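Ferredoxin-NADP reductase (Neisseria gonorrhoeae MIA_2011_03-10, PDB 5TR9) binds FAD and probably transfers electrons between NADP(H) and ferredoxin through that flavin. Local coordinates at residues I22-H27 with T76-A81; P30-F35 with P160-F165; R64-V69 with G87-L92. All coordinates share one frame; numbering follows the deposited sequence.

Contact 1. Residues I22-H27 with T76-A81; sequences ILWVKH and TLEYFA. With FAD (flavin-adenine dinucleotide), chain C.
Leu-23 and Thr-76 have the closest CA pair of the two segments, 8.7 Å apart, too far for backbone pairing, because strand 32-38 runs between them, antiparallel to both. What touches does so over the surface of that middle strand. Leu-23 points toward the other segment and sets CD1 against Thr-76 CG2 at 3.4 Å, tighter than a usual methyl contact. With Thr-76 chi1 at 53°, OG1 sits between the backbone N and the carbonyl carbon, and it is the methyl CG2 that faces the leucine. Both strands belong to the six-stranded antiparallel sheet of the FR-type FAD-binding domain, and Leu-23 and Trp-24 together face Ala-36 in a classic beta bulge. One residue on, the benzo edge of Trp-24 reaches the carboxylate of Glu-78: CH2 lies 3.5 Å from OE1, which stands near the indole plane, while the ring and carboxylate planes are 75° apart. Glu-78 gets there with CG anti to its backbone N and an extended chain; since a second conformer was deposited for it, this contact may be partial. The same strand reaches the flavin at its other end, where FAD N3 donates to Phe-80 O at 2.8 Å with an N-H...O angle of 156°, and FAD O2 lies 3.2 Å from Ala-81 CA.

Contact 2. Residues P30-F35 with P160-F165; sequences PKLITF and PEELIF
Leu-32 and Thr-34 of the FAD-binding domain meet Glu-162, Ile-164 and Phe-165 of the NAD-binding domain at a largely buried interface between the two. Leu-32 makes two of the three residue contacts through one methyl: CD1 lies 3.8 Å from Ile-164 CG2, the two side chains passing at an oblique angle, and also 3.8 Å from the backbone at Glu-162 CA. The aliphatic part of Glu-162 adds its CG, 4.0 Å from Leu-32 CD1, while its OE1 is engaged by Phe-159 N. In Ile-164 the first torsion (chi1 62°) leaves CG2 for the leucine and lets CG1 pack over one face of the adjoining Phe-165 ring, 3.5 Å above its plane and toward the rim. Phe-165 CZ in turn comes within 4.2 Å of Thr-34 CG2, a loose and oblique approach; the hydroxyl of Thr-34 bonds to His-28 NE2 instead. Beyond the pair, Phe-80 meets Phe-165 edge-to-face. Residues 160-165 form a short 3-10 turn and an inverse gamma turn at Leu-163, then Phe-165 at the N-cap position of helix 166-173. This is the two-domain build of ferredoxin-NADP reductases, with a loop following a strand of the parallel sheet set against the FAD-binding domain.

Contact 3. Residues R64-V69 with G87-L92; sequences RAYSVV and GPMSAL. With FAD (flavin-adenine dinucleotide), chain C.
Arg-64 and Tyr-66 reach the first turn of helix 88-95 on Met-89, and all three also hold FAD. The arginine donates NE to FAD O2A at 2.9 Å (153°) and NH2 to O1A at 3.2 Å (163°), so the phosphate of PA lies at the edge of the guanidinium, in its plane. Tyr-66 OH shares a hydrogen bond with the ribityl O4' at 2.7 Å. Across the pyrophosphate, Met-89 N donates to FAD O2P at 2.8 Å. Ser-90 grips O1P twice, through its backbone N and through its hydroxyl, with Ser-90 OG 2.6 Å from FAD O1P. The sequence Arg-Ala-Tyr-Ser at 64-67 is the RxYS flavin motif of this family, here paired with a helix start whose amides face a phosphate; that end of the helix dipole would probably favour the anion. Gly-87, at the N-cap, brings its CA to 3.1 Å from FAD O1P. In the next shell, the bent Met-89 chain sets CG 3.2 Å from Tyr-66 OH, at the edge of the ring, and the Arg-64 and Met-89 side chains run past one another in opposite senses, with Arg-64 CG 3.8 Å from Met-89 CB. Phe-93 also meets the tyrosine ring, and Ser-90 OG has a further partner in Ile-84 N.

How the contacts relate
Strand 76-82 joins the three sites. Contact 1 ends on it at the flavin's pyrimidine side, and contact 3 holds the same cofactor by its ribityl chain and pyrophosphate; the centres are about 11 Å apart, bridged by Glu-78 O and Val-69 N at 2.9 Å. Contact 2 uses strand 32-38, which lies between the two strands of contact 1 in the sheet: Lys-26 N is 2.8 Å from Thr-34 O, and Tyr-79 N is 2.9 Å from Phe-35 O. Contacts 2 and 3 do not touch, their nearest atoms being about 5 Å apart, but the Leu-32 side chain lies about 7 Å from FAD, which puts the domain interface close to the cofactor.

Contact 1. Residues I22-H27 with T76-A81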
loop_
_atom_site.group_PDB
_atom_site.type_symbol
_atom_site.label_atom_id
_atom_site.label_comp_id
_atom_site.label_asym_id
_atom_site.label_seq_id
_atom_site.Cartn_x
_atom_site.Cartn_y
_atom_site.Cartn_z
ATOM N N ILE A 22 18.808 5.861 -9.847
ATOM C CA ILE A 22 17.525 6.550 -9.972
ATOM C C ILE A 22 17.228 6.745 -11.450
ATOM O O ILE A 22 18.053 7.290 -12.191
ATOM C CB ILE A 22 17.551 7.906 -9.246
ATOM C CG1 ILE A 22 17.849 7.751 -7.751
ATOM C CG2 ILE A 22 16.239 8.675 -9.496
ATOM C CD1 ILE A 22 16.815 6.960 -6.998
ATOM N N LEU A 23 16.050 6.305 -11.890
ATOM C CA LEU A 23 15.672 6.495 -13.285
ATOM C C LEU A 23 14.870 7.775 -13.491
ATOM O O LEU A 23 15.094 8.490 -14.475
ATOM C CB LEU A 23 14.883 5.282 -13.788
ATOM C CG LEU A 23 15.630 3.948 -13.642
ATOM C CD1 LEU A 23 14.766 2.805 -14.139
ATOM C CD2 LEU A 23 16.944 3.967 -14.385
ATOM N N TRP A 24 13.956 8.091 -12.578
ATOM C CA TRP A 24 13.175 9.315 -12.698
ATOM C C TRP A 24 12.435 9.537 -11.392
ATOM O O TRP A 24 12.194 8.595 -10.633
ATOM C CB TRP A 24 12.186 9.257 -13.877
ATOM C CG TRP A 24 11.317 8.006 -13.963
ATOM C CD1 TRP A 24 11.509 6.922 -14.783
ATOM C CD2 TRP A 24 10.100 7.751 -13.246
ATOM N NE1 TRP A 24 10.507 5.998 -14.591
ATOM C CE2 TRP A 24 9.622 6.486 -13.662
ATOM C CE3 TRP A 24 9.372 8.467 -12.289
ATOM C CZ2 TRP A 24 8.451 5.920 -13.144
ATOM C CZ3 TRP A 24 8.206 7.909 -11.782
ATOM C CH2 TRP A 24 7.761 6.643 -12.202
ATOM N N VAL A 25 12.068 10.796 -11.152
ATOM C CA VAL A 25 11.284 11.201 -9.990
ATOM C C VAL A 25 10.123 12.040 -10.495
ATOM O O VAL A 25 10.329 12.993 -11.257
ATOM C CB VAL A 25 12.113 12.014 -8.974
ATOM C CG1 VAL A 25 11.246 12.344 -7.740
ATOM C CG2 VAL A 25 13.386 11.259 -8.568
ATOM N N LYS A 26 8.920 11.722 -10.034
ATOM C CA LYS A 26 7.704 12.404 -10.461
ATOM C C LYS A 26 7.044 13.021 -9.238
ATOM O O LYS A 26 6.719 12.306 -8.288
ATOM C CB LYS A 26 6.759 11.413 -11.151
ATOM C CG LYS A 26 5.436 11.987 -11.635
ATOM C CD LYS A 26 4.668 10.900 -12.412
ATOM C CE LYS A 26 3.324 11.380 -12.915
ATOM N NZ LYS A 26 3.484 12.500 -13.873
ATOM N N HIS A 27 6.870 14.342 -9.247
ATOM C CA HIS A 27 6.092 15.011 -8.208
ATOM C C HIS A 27 4.615 14.995 -8.583
ATOM O O HIS A 27 4.226 15.524 -9.634
ATOM C CB HIS A 27 6.564 16.443 -7.992
ATOM C CG HIS A 27 7.717 16.556 -7.053
ATOM N ND1 HIS A 27 9.020 16.334 -7.445
ATOM C CD2 HIS A 27 7.764 16.855 -5.733
ATOM C CE1 HIS A 27 9.823 16.501 -6.408
ATOM N NE2 HIS A 27 9.086 16.822 -5.359
ATOM N N THR A 76 11.512 -2.429 -13.962
ATOM C CA THR A 76 12.058 -1.434 -13.057
ATOM C C THR A 76 11.344 -1.634 -11.731
ATOM O O THR A 76 10.382 -2.399 -11.644
ATOM C CB THR A 76 11.822 -0.011 -13.569
ATOM O OG1 THR A 76 10.424 0.158 -13.856
ATOM C CG2 THR A 76 12.638 0.248 -14.836
ATOM N N LEU A 77 11.817 -0.941 -10.697
ATOM C CA LEU A 77 11.150 -0.909 -9.400
ATOM C C LEU A 77 10.646 0.502 -9.148
ATOM O O LEU A 77 11.409 1.459 -9.271
ATOM C CB LEU A 77 12.103 -1.323 -8.279
ATOM C CG LEU A 77 12.518 -2.793 -8.306
ATOM C CD1 LEU A 77 13.819 -2.981 -7.513
ATOM C CD2 LEU A 77 11.391 -3.665 -7.744
ATOM N N GLU A 78 9.374 0.631 -8.780
ATOM C CA GLU A 78 8.795 1.929 -8.489
ATOM C C GLU A 78 8.339 1.988 -7.036
ATOM O O GLU A 78 7.909 0.985 -6.459
ATOM C CB GLU A 78 7.620 2.224 -9.430
ATOM C CG GLU A 78 7.126 3.650 -9.365
ATOM C CD GLU A 78 6.096 3.973 -10.430
ATOM O OE1 GLU A 78 6.270 3.569 -11.609
ATOM O OE2 GLU A 78 5.117 4.665 -10.089
ATOM N N TYR A 79 8.433 3.189 -6.458
ATOM C CA TYR A 79 8.093 3.436 -5.061
ATOM C C TYR A 79 7.298 4.729 -4.959
ATOM O O TYR A 79 7.358 5.591 -5.845
ATOM C CB TYR A 79 9.355 3.511 -4.178
ATOM C CG TYR A 79 10.195 2.259 -4.282
ATOM C CD1 TYR A 79 9.910 1.145 -3.500
ATOM C CD2 TYR A 79 11.241 2.171 -5.212
ATOM C CE1 TYR A 79 10.663 -0.022 -3.614
ATOM C CE2 TYR A 79 11.997 1.010 -5.336
ATOM C CZ TYR A 79 11.703 -0.083 -4.535
ATOM O OH TYR A 79 12.465 -1.227 -4.676
ATOM N N PHE A 80 6.513 4.830 -3.882
ATOM C CA PHE A 80 5.699 6.002 -3.556
ATOM C C PHE A 80 6.140 6.501 -2.189
ATOM O O PHE A 80 6.009 5.776 -1.198
ATOM C CB PHE A 80 4.205 5.627 -3.550
ATOM C CG PHE A 80 3.285 6.674 -2.956
ATOM C CD1 PHE A 80 3.521 8.027 -3.127
ATOM C CD2 PHE A 80 2.132 6.282 -2.266
ATOM C CE1 PHE A 80 2.659 8.982 -2.581
ATOM C CE2 PHE A 80 1.252 7.226 -1.745
ATOM C CZ PHE A 80 1.514 8.572 -1.895
ATOM N N ALA A 81 6.673 7.727 -2.132
ATOM C CA ALA A 81 7.179 8.288 -0.884
ATOM C C ALA A 81 6.515 9.617 -0.545
ATOM O O ALA A 81 6.306 10.471 -1.417
ATOM C CB ALA A 81 8.706 8.489 -0.942
HETATM P PA FAD C . 11.943 9.174 9.441
HETATM O O1A FAD C . 13.054 9.550 10.365
HETATM O O2A FAD C . 11.938 7.733 8.944
HETATM O O5B FAD C . 10.541 9.404 10.091
HETATM C C5B FAD C . 10.220 10.634 10.770
HETATM C C4B FAD C . 8.759 10.566 11.141
HETATM O O4B FAD C . 7.968 10.739 9.948
HETATM C C3B FAD C . 8.299 9.230 11.707
HETATM O O3B FAD C . 8.527 9.138 13.109
HETATM C C2B FAD C . 6.801 9.240 11.392
HETATM O O2B FAD C . 6.070 9.989 12.358
HETATM C C1B FAD C . 6.758 10.006 10.070
HETATM N N9A FAD C . 6.621 9.181 8.879
HETATM C C8A FAD C . 7.568 8.376 8.306
HETATM N N7A FAD C . 7.169 7.793 7.198
HETATM C C5A FAD C . 5.876 8.266 7.027
HETATM C C6A FAD C . 4.906 8.024 6.038
HETATM N N6A FAD C . 5.100 7.205 4.999
HETATM N N1A FAD C . 3.710 8.643 6.169
HETATM C C2A FAD C . 3.517 9.461 7.210
HETATM N N3A FAD C . 4.358 9.763 8.205
HETATM C C4A FAD C . 5.531 9.134 8.047
HETATM N N1 FAD C . 7.262 5.463 3.572
HETATM C C2 FAD C . 6.771 5.857 2.363
HETATM O O2 FAD C . 6.735 7.056 2.046
HETATM N N3 FAD C . 6.279 4.897 1.486
HETATM C C4 FAD C . 6.235 3.531 1.722
HETATM O O4 FAD C . 5.792 2.763 0.868
HETATM C C4X FAD C . 6.771 3.133 3.000
HETATM N N5 FAD C . 6.749 1.850 3.316
HETATM C C5X FAD C . 7.265 1.478 4.543
HETATM C C6 FAD C . 7.256 0.125 4.890
HETATM C C7 FAD C . 7.760 -0.303 6.112
HETATM C C7M FAD C . 7.751 -1.771 6.449
HETATM C C8 FAD C . 8.300 0.635 7.006
HETATM C C8M FAD C . 8.860 0.193 8.336
HETATM C C9 FAD C . 8.304 1.987 6.666
HETATM C C9A FAD C . 7.799 2.415 5.443
HETATM N N10 FAD C . 7.750 3.783 5.081
HETATM C C10 FAD C . 7.273 4.169 3.858
HETATM C "C1'" FAD C . 8.410 4.803 5.899
HETATM C "C2'" FAD C . 9.828 5.055 5.354
HETATM O "O2'" FAD C . 10.695 3.947 5.607
HETATM C "C3'" FAD C . 10.443 6.325 5.946
HETATM O "O3'" FAD C . 10.289 6.314 7.360
HETATM C "C4'" FAD C . 9.947 7.616 5.291
HETATM O "O4'" FAD C . 10.405 7.650 3.936
HETATM C "C5'" FAD C . 10.423 8.865 6.003
HETATM O "O5'" FAD C . 11.857 8.812 6.133
HETATM P P FAD C . 12.653 10.013 6.797
HETATM O O1P FAD C . 12.438 11.286 5.989
HETATM O O2P FAD C . 14.049 9.550 7.024
HETATM O O3P FAD C . 11.898 10.168 8.207
#

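Contact 2. Residues P30-F35 with P160-F165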
loop_
_atom_site.group_PDB
_atom_site.type_symbol
_atom_site.label_atom_id
_atom_site.label_comp_id
_atom_site.label_asym_id
_atom_site.label_seq_id
_atom_site.Cartn_x
_atom_site.Cartn_y
_atom_site.Cartn_z
ATOM N N PRO A 30 3.780 18.822 -4.213
ATOM C CA PRO A 30 5.118 19.190 -3.729
ATOM C C PRO A 30 5.733 18.179 -2.784
ATOM O O PRO A 30 6.965 18.132 -2.686
ATOM C CB PRO A 30 4.877 20.532 -3.027
ATOM C CG PRO A 30 3.721 21.125 -3.777
ATOM C CD PRO A 30 2.832 19.946 -4.081
ATOM N N LYS A 31 4.934 17.358 -2.098
ATOM C CA LYS A 31 5.427 16.466 -1.061
ATOM C C LYS A 31 5.145 14.992 -1.331
ATOM O O LYS A 31 5.500 14.150 -0.498
ATOM C CB LYS A 31 4.819 16.857 0.297
ATOM C CG LYS A 31 5.117 18.285 0.728
ATOM C CD LYS A 31 6.604 18.479 0.981
ATOM C CE LYS A 31 6.935 19.922 1.312
ATOM N NZ LYS A 31 8.405 20.163 1.300
ATOM N N LEU A 32 4.507 14.647 -2.451
ATOM C CA LEU A 32 4.218 13.253 -2.775
ATOM C C LEU A 32 4.912 12.907 -4.083
ATOM O O LEU A 32 4.599 13.495 -5.127
ATOM C CB LEU A 32 2.707 13.008 -2.878
ATOM C CG LEU A 32 1.932 13.269 -1.573
ATOM C CD1 LEU A 32 0.434 13.098 -1.791
ATOM C CD2 LEU A 32 2.416 12.368 -0.448
ATOM N N ILE A 33 5.845 11.954 -4.032
ATOM C CA ILE A 33 6.579 11.558 -5.232
ATOM C C ILE A 33 6.387 10.076 -5.495
ATOM O O ILE A 33 6.215 9.268 -4.575
ATOM C CB ILE A 33 8.092 11.881 -5.134
ATOM C CG1 ILE A 33 8.733 11.101 -3.979
ATOM C CG2 ILE A 33 8.305 13.375 -4.956
ATOM C CD1 ILE A 33 10.270 11.160 -3.972
ATOM N N THR A 34 6.433 9.715 -6.776
ATOM C CA THR A 34 6.795 8.357 -7.154
ATOM C C THR A 34 8.137 8.424 -7.865
ATOM O O THR A 34 8.513 9.465 -8.419
ATOM C CB THR A 34 5.735 7.673 -8.039
ATOM O OG1 THR A 34 5.428 8.476 -9.189
ATOM C CG2 THR A 34 4.456 7.432 -7.235
ATOM N N PHE A 35 8.887 7.332 -7.789
ATOM C CA PHE A 35 10.166 7.284 -8.481
ATOM C C PHE A 35 10.475 5.844 -8.844
ATOM O O PHE A 35 9.962 4.908 -8.225
ATOM C CB PHE A 35 11.311 7.906 -7.650
ATOM C CG PHE A 35 11.590 7.210 -6.331
ATOM C CD1 PHE A 35 10.877 7.547 -5.182
ATOM C CD2 PHE A 35 12.621 6.274 -6.225
ATOM C CE1 PHE A 35 11.151 6.936 -3.958
ATOM C CE2 PHE A 35 12.906 5.656 -5.000
ATOM C CZ PHE A 35 12.169 5.987 -3.861
ATOM N N PRO A 160 -8.157 15.818 -0.489
ATOM C CA PRO A 160 -8.274 15.133 -1.796
ATOM C C PRO A 160 -7.045 15.261 -2.678
ATOM O O PRO A 160 -6.845 14.397 -3.549
ATOM C CB PRO A 160 -9.505 15.791 -2.440
ATOM C CG PRO A 160 -9.712 17.078 -1.697
ATOM C CD PRO A 160 -9.207 16.835 -0.297
ATOM N N GLU A 161 -6.224 16.303 -2.491
ATOM C CA GLU A 161 -4.985 16.422 -3.251
ATOM C C GLU A 161 -4.071 15.222 -3.044
ATOM O O GLU A 161 -3.216 14.956 -3.898
ATOM C CB GLU A 161 -4.236 17.699 -2.863
ATOM C CG GLU A 161 -4.869 18.997 -3.327
ATOM C CD GLU A 161 -5.961 19.503 -2.398
ATOM O OE1 GLU A 161 -6.359 18.777 -1.467
ATOM O OE2 GLU A 161 -6.421 20.644 -2.613
ATOM N N GLU A 162 -4.206 14.522 -1.913
ATOM C CA GLU A 162 -3.378 13.366 -1.601
ATOM C C GLU A 162 -3.857 12.091 -2.281
ATOM O O GLU A 162 -3.169 11.069 -2.192
ATOM C CB GLU A 162 -3.318 13.173 -0.082
ATOM C CG GLU A 162 -2.592 14.336 0.590
ATOM C CD GLU A 162 -2.732 14.381 2.099
ATOM O OE1 GLU A 162 -3.870 14.343 2.609
ATOM O OE2 GLU A 162 -1.690 14.507 2.778
ATOM N N LEU A 163 -5.006 12.127 -2.958
ATOM C CA LEU A 163 -5.528 10.952 -3.666
ATOM C C LEU A 163 -4.878 10.883 -5.048
ATOM O O LEU A 163 -5.512 11.082 -6.088
ATOM C CB LEU A 163 -7.047 11.028 -3.770
ATOM C CG LEU A 163 -7.862 11.006 -2.466
ATOM C CD1 LEU A 163 -9.315 11.401 -2.730
ATOM C CD2 LEU A 163 -7.782 9.642 -1.795
ATOM N N ILE A 164 -3.566 10.618 -5.052
ATOM C CA ILE A 164 -2.814 10.782 -6.295
ATOM C C ILE A 164 -2.996 9.620 -7.261
ATOM O O ILE A 164 -2.548 9.719 -8.413
ATOM C CB ILE A 164 -1.316 11.015 -6.012
ATOM C CG1 ILE A 164 -0.690 9.824 -5.296
ATOM C CG2 ILE A 164 -1.102 12.319 -5.201
ATOM C CD1 ILE A 164 0.838 9.828 -5.383
ATOM N N PHE A 165 -3.662 8.547 -6.843
ATOM C CA PHE A 165 -3.991 7.434 -7.727
ATOM C C PHE A 165 -5.475 7.400 -8.063
ATOM O O PHE A 165 -5.943 6.431 -8.669
ATOM C CB PHE A 165 -3.544 6.114 -7.089
ATOM C CG PHE A 165 -2.095 6.117 -6.687
ATOM C CD1 PHE A 165 -1.098 5.977 -7.644
ATOM C CD2 PHE A 165 -1.731 6.305 -5.364
ATOM C CE1 PHE A 165 0.247 6.008 -7.291
ATOM C CE2 PHE A 165 -0.382 6.352 -5.000
ATOM C CZ PHE A 165 0.602 6.198 -5.964
#

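Contact 3. Residues R64-V69 with G87-L92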
loop_
_atom_site.group_PDB
_atom_site.type_symbol
_atom_site.label_atom_id
_atom_site.label_comp_id
_atom_site.label_asym_id
_atom_site.label_seq_id
_atom_site.Cartn_x
_atom_site.Cartn_y
_atom_site.Cartn_z
ATOM N N ARG A 64 16.022 2.924 4.626
ATOM C CA ARG A 64 14.595 2.982 4.948
ATOM C C ARG A 64 13.823 1.971 4.104
ATOM O O ARG A 64 14.229 1.628 2.989
ATOM C CB ARG A 64 14.001 4.384 4.710
ATOM C CG ARG A 64 14.515 5.486 5.649
ATOM C CD ARG A 64 14.046 5.266 7.079
ATOM N NE ARG A 64 14.292 6.425 7.943
ATOM C CZ ARG A 64 15.442 6.668 8.573
ATOM N NH1 ARG A 64 16.486 5.851 8.417
ATOM N NH2 ARG A 64 15.557 7.739 9.360
ATOM N N ALA A 65 12.673 1.532 4.625
ATOM C CA ALA A 65 11.823 0.570 3.924
ATOM C C ALA A 65 10.747 1.266 3.088
ATOM O O ALA A 65 10.180 2.287 3.502
ATOM C CB ALA A 65 11.154 -0.377 4.926
ATOM N N TYR A 66 10.450 0.692 1.913
ATOM C CA TYR A 66 9.410 1.198 1.010
ATOM C C TYR A 66 8.705 0.029 0.348
ATOM O O TYR A 66 9.367 -0.867 -0.174
ATOM C CB TYR A 66 9.993 2.128 -0.076
ATOM C CG TYR A 66 10.639 3.307 0.586
ATOM C CD1 TYR A 66 9.885 4.417 0.956
ATOM C CD2 TYR A 66 11.990 3.279 0.903
ATOM C CE1 TYR A 66 10.466 5.471 1.633
ATOM C CE2 TYR A 66 12.574 4.316 1.577
ATOM C CZ TYR A 66 11.816 5.409 1.926
ATOM O OH TYR A 66 12.415 6.429 2.616
ATOM N N SER A 67 7.374 0.046 0.345
ATOM C CA SER A 67 6.644 -0.999 -0.377
ATOM C C SER A 67 6.802 -0.835 -1.881
ATOM O O SER A 67 6.684 0.270 -2.414
ATOM C CB SER A 67 5.157 -0.951 -0.038
ATOM O OG SER A 67 4.949 -1.065 1.361
ATOM N N VAL A 68 7.031 -1.946 -2.588
ATOM C CA VAL A 68 7.115 -1.853 -4.044
ATOM C C VAL A 68 5.737 -1.537 -4.607
ATOM O O VAL A 68 4.760 -2.239 -4.315
ATOM C CB VAL A 68 7.673 -3.147 -4.652
ATOM C CG1 VAL A 68 7.845 -2.961 -6.162
ATOM C CG2 VAL A 68 9.004 -3.504 -4.010
ATOM N N VAL A 69 5.646 -0.478 -5.426
ATOM C CA VAL A 69 4.362 -0.154 -6.044
ATOM C C VAL A 69 4.253 -0.715 -7.456
ATOM O O VAL A 69 3.128 -0.913 -7.942
ATOM C CB VAL A 69 4.071 1.365 -6.044
ATOM C CG1 VAL A 69 4.348 1.966 -4.672
ATOM C CG2 VAL A 69 4.865 2.080 -7.098
ATOM N N GLY A 87 12.702 15.084 7.943
ATOM C CA GLY A 87 13.090 13.695 7.834
ATOM C C GLY A 87 14.362 13.539 7.022
ATOM O O GLY A 87 14.525 14.160 5.965
ATOM N N PRO A 88 15.307 12.724 7.510
ATOM C CA PRO A 88 16.598 12.637 6.803
ATOM C C PRO A 88 16.513 11.964 5.445
ATOM O O PRO A 88 17.137 12.457 4.493
ATOM C CB PRO A 88 17.487 11.861 7.790
ATOM C CG PRO A 88 16.525 11.081 8.634
ATOM C CD PRO A 88 15.329 11.995 8.792
ATOM N N MET A 89 15.776 10.858 5.303
ATOM C CA MET A 89 15.669 10.258 3.975
ATOM C C MET A 89 14.892 11.171 3.038
ATOM O O MET A 89 15.225 11.284 1.850
ATOM C CB MET A 89 15.012 8.877 4.046
ATOM C CG MET A 89 15.207 8.063 2.766
ATOM S SD MET A 89 16.912 7.473 2.654
ATOM C CE MET A 89 16.699 5.975 1.694
ATOM N N SER A 90 13.867 11.846 3.568
ATOM C CA SER A 90 13.064 12.749 2.754
ATOM C C SER A 90 13.915 13.864 2.159
ATOM O O SER A 90 13.713 14.246 1.003
ATOM C CB SER A 90 11.919 13.330 3.590
ATOM O OG SER A 90 11.051 12.283 3.995
ATOM N N ALA A 91 14.892 14.374 2.922
ATOM C CA ALA A 91 15.768 15.413 2.395
ATOM C C ALA A 91 16.594 14.888 1.232
ATOM O O ALA A 91 16.868 15.619 0.272
ATOM C CB ALA A 91 16.682 15.936 3.496
ATOM N N LEU A 92 17.023 13.629 1.311
ATOM C CA LEU A 92 17.768 13.058 0.194
ATOM C C LEU A 92 16.855 12.820 -1.002
ATOM O O LEU A 92 17.250 13.069 -2.146
ATOM C CB LEU A 92 18.448 11.754 0.619
ATOM C CG LEU A 92 19.439 11.928 1.768
ATOM C CD1 LEU A 92 19.907 10.566 2.254
ATOM C CD2 LEU A 92 20.628 12.805 1.362
HETATM P PA FAD C . 11.943 9.174 9.441
HETATM O O1A FAD C . 13.054 9.550 10.365
HETATM O O2A FAD C . 11.938 7.733 8.944
HETATM O O5B FAD C . 10.541 9.404 10.091
HETATM C C5B FAD C . 10.220 10.634 10.770
HETATM C C4B FAD C . 8.759 10.566 11.141
HETATM O O4B FAD C . 7.968 10.739 9.948
HETATM C C3B FAD C . 8.299 9.230 11.707
HETATM O O3B FAD C . 8.527 9.138 13.109
HETATM C C2B FAD C . 6.801 9.240 11.392
HETATM O O2B FAD C . 6.070 9.989 12.358
HETATM C C1B FAD C . 6.758 10.006 10.070
HETATM N N9A FAD C . 6.621 9.181 8.879
HETATM C C8A FAD C . 7.568 8.376 8.306
HETATM N N7A FAD C . 7.169 7.793 7.198
HETATM C C5A FAD C . 5.876 8.266 7.027
HETATM C C6A FAD C . 4.906 8.024 6.038
HETATM N N6A FAD C . 5.100 7.205 4.999
HETATM N N1A FAD C . 3.710 8.643 6.169
HETATM C C2A FAD C . 3.517 9.461 7.210
HETATM N N3A FAD C . 4.358 9.763 8.205
HETATM C C4A FAD C . 5.531 9.134 8.047
HETATM N N1 FAD C . 7.262 5.463 3.572
HETATM C C2 FAD C . 6.771 5.857 2.363
HETATM O O2 FAD C . 6.735 7.056 2.046
HETATM N N3 FAD C . 6.279 4.897 1.486
HETATM C C4 FAD C . 6.235 3.531 1.722
HETATM O O4 FAD C . 5.792 2.763 0.868
HETATM C C4X FAD C . 6.771 3.133 3.000
HETATM N N5 FAD C . 6.749 1.850 3.316
HETATM C C5X FAD C . 7.265 1.478 4.543
HETATM C C6 FAD C . 7.256 0.125 4.890
HETATM C C7 FAD C . 7.760 -0.303 6.112
HETATM C C7M FAD C . 7.751 -1.771 6.449
HETATM C C8 FAD C . 8.300 0.635 7.006
HETATM C C8M FAD C . 8.860 0.193 8.336
HETATM C C9 FAD C . 8.304 1.987 6.666
HETATM C C9A FAD C . 7.799 2.415 5.443
HETATM N N10 FAD C . 7.750 3.783 5.081
HETATM C C10 FAD C . 7.273 4.169 3.858
HETATM C "C1'" FAD C . 8.410 4.803 5.899
HETATM C "C2'" FAD C . 9.828 5.055 5.354
HETATM O "O2'" FAD C . 10.695 3.947 5.607
HETATM C "C3'" FAD C . 10.443 6.325 5.946
HETATM O "O3'" FAD C . 10.289 6.314 7.360
HETATM C "C4'" FAD C . 9.947 7.616 5.291
HETATM O "O4'" FAD C . 10.405 7.650 3.936
HETATM C "C5'" FAD C . 10.423 8.865 6.003
HETATM O "O5'" FAD C . 11.857 8.812 6.133
HETATM P P FAD C . 12.653 10.013 6.797
HETATM O O1P FAD C . 12.438 11.286 5.989
HETATM O O2P FAD C . 14.049 9.550 7.024
HETATM O O3P FAD C . 11.898 10.168 8.207
#